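Local coordinates for leucine aminopeptidase 2, chloroplastic (Streptomyces sp. BC16019, PDB 5LHJ), which probably acts as a manganese-dependent aminopeptidase of the M17 family, removing N-terminal amino acids from peptides, and is a maturation enzyme of the bottromycin pathway, at residues A174-L179 with L295-R300. Numbering follows the deposited sequence.
Sequences AEATCL and LTALPR
Two nearly antiparallel helices meet here, away from the manganese-binding residues: helix 164-185 and helix 286-301 of the M17 catalytic domain, their local axes 9.4 Å apart and inclined at 159°. The closest backbone pairing is alanine on alanine. Ala176 and Ala297 point their methyls at each other, CB to CB 4.1 Å, with their CA atoms 6.1 Å apart. Beside that pair, Leu179 and Thr296 reach toward one another tip to tip. Leu179 sends CG anti to its own backbone N (chi1 168°), which brings the CD2 branch forward to 3.7 Å from Thr296 OG1 and 4.0 Å from Thr296 CG2, so a single methyl rests on both branches of the threonine. Thr296 OG1 meets Leu179 only as a van der Waals neighbour; its hydrogen bond goes to the carbonyl O of Ala293, three residues earlier in its own helix. Val486 packs on Ala176 and Ile490 on Ala297, so helix 486-498 touches both helices at the alanine pair, while Leu137 of helix 124-139 packs on Ala174 and Thr177. With no hydrogen bond between the two segments and 124 Å² buried, the join rests on the shape and close approach of two alanine methyls and of a leucine methyl against a threonine.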
loop_
_atom_site.group_PDB
_atom_site.type_symbol
_atom_site.label_atom_id
_atom_site.label_comp_id
_atom_site.label_asym_id
_atom_site.label_seq_id
_atom_site.Cartn_x
_atom_site.Cartn_y
_atom_site.Cartn_z
ATOM N N ALA A 174 10.909 24.271 34.802
ATOM C CA ALA A 174 11.336 24.416 33.410
ATOM C C ALA A 174 12.693 23.782 33.143
ATOM O O ALA A 174 12.887 23.165 32.091
ATOM C CB ALA A 174 11.351 25.869 33.000
ATOM N N GLU A 175 13.615 23.915 34.087
ATOM C CA GLU A 175 14.915 23.245 33.959
ATOM C C GLU A 175 14.764 21.717 33.922
ATOM O O GLU A 175 15.422 21.056 33.134
ATOM C CB GLU A 175 15.873 23.703 35.053
ATOM C CG GLU A 175 16.387 25.119 34.797
ATOM C CD GLU A 175 17.123 25.728 35.973
ATOM O OE1 GLU A 175 17.589 24.966 36.849
ATOM O OE2 GLU A 175 17.251 26.986 36.024
ATOM N N ALA A 176 13.853 21.178 34.730
ATOM C CA ALA A 176 13.553 19.730 34.700
ATOM C C ALA A 176 12.952 19.344 33.335
ATOM O O ALA A 176 13.321 18.332 32.747
ATOM C CB ALA A 176 12.602 19.362 35.822
ATOM N N THR A 177 12.039 20.166 32.832
ATOM C CA THR A 177 11.458 19.920 31.507
ATOM C C THR A 177 12.556 19.873 30.435
ATOM O O THR A 177 12.565 18.990 29.579
ATOM C CB THR A 177 10.399 20.984 31.154
ATOM O OG1 THR A 177 9.369 20.987 32.148
ATOM C CG2 THR A 177 9.751 20.716 29.804
ATOM N N CYS A 178 13.498 20.813 30.495
ATOM C CA CYS A 178 14.576 20.868 29.502
ATOM C C CYS A 178 15.563 19.687 29.608
ATOM O O CYS A 178 16.141 19.270 28.600
ATOM C CB CYS A 178 15.290 22.229 29.577
ATOM S SG CYS A 178 14.262 23.626 29.011
ATOM N N LEU A 179 15.740 19.145 30.814
ATOM C CA LEU A 179 16.500 17.904 31.001
ATOM C C LEU A 179 15.825 16.769 30.205
ATOM O O LEU A 179 16.481 16.031 29.466
ATOM C CB LEU A 179 16.597 17.525 32.479
ATOM C CG LEU A 179 17.114 16.133 32.829
ATOM C CD1 LEU A 179 18.511 15.923 32.256
ATOM C CD2 LEU A 179 17.095 15.945 34.337
ATOM N N LEU A 295 11.729 13.510 39.170
ATOM C CA LEU A 295 12.485 13.124 40.382
ATOM C C LEU A 295 13.613 14.099 40.704
ATOM O O LEU A 295 13.818 14.438 41.885
ATOM C CB LEU A 295 13.016 11.693 40.287
ATOM C CG LEU A 295 11.956 10.655 40.681
ATOM C CD1 LEU A 295 12.185 9.341 39.972
ATOM C CD2 LEU A 295 11.922 10.452 42.190
ATOM N N THR A 296 14.326 14.574 39.682
ATOM C CA THR A 296 15.434 15.531 39.894
ATOM C C THR A 296 14.968 16.883 40.441
ATOM O O THR A 296 15.747 17.593 41.071
ATOM C CB THR A 296 16.297 15.807 38.622
ATOM O OG1 THR A 296 15.541 16.516 37.614
ATOM C CG2 THR A 296 16.906 14.526 38.064
ATOM N N ALA A 297 13.723 17.261 40.175
ATOM C CA ALA A 297 13.166 18.515 40.679
ATOM C C ALA A 297 12.720 18.471 42.150
ATOM O O ALA A 297 12.543 19.520 42.763
ATOM C CB ALA A 297 11.984 18.931 39.816
ATOM N N LEU A 298 12.515 17.285 42.706
ATOM C CA LEU A 298 11.916 17.178 44.039
ATOM C C LEU A 298 12.812 17.715 45.182
ATOM O O LEU A 298 12.304 18.383 46.077
ATOM C CB LEU A 298 11.462 15.749 44.329
ATOM C CG LEU A 298 10.409 15.217 43.343
ATOM C CD1 LEU A 298 9.992 13.803 43.714
ATOM C CD2 LEU A 298 9.211 16.144 43.245
ATOM N N PRO A 299 14.121 17.425 45.148
ATOM C CA PRO A 299 14.969 17.958 46.243
ATOM C C PRO A 299 14.934 19.485 46.363
ATOM O O PRO A 299 14.890 20.003 47.479
ATOM C CB PRO A 299 16.362 17.440 45.884
ATOM C CG PRO A 299 16.082 16.155 45.162
ATOM C CD PRO A 299 14.856 16.435 44.342
ATOM N N ARG A 300 14.906 20.191 45.240
ATOM C CA ARG A 300 14.790 21.661 45.246
ATOM C C ARG A 300 13.479 22.146 45.843
ATOM O O ARG A 300 13.462 23.128 46.586
ATOM C CB ARG A 300 14.911 22.204 43.826
ATOM C CG ARG A 300 14.696 23.711 43.645
ATOM C CD ARG A 300 15.799 24.524 44.305
ATOM N NE ARG A 300 16.021 25.798 43.601
ATOM C CZ ARG A 300 15.663 27.013 44.028
ATOM N NH1 ARG A 300 15.053 27.207 45.204
ATOM N NH2 ARG A 300 15.929 28.067 43.256
#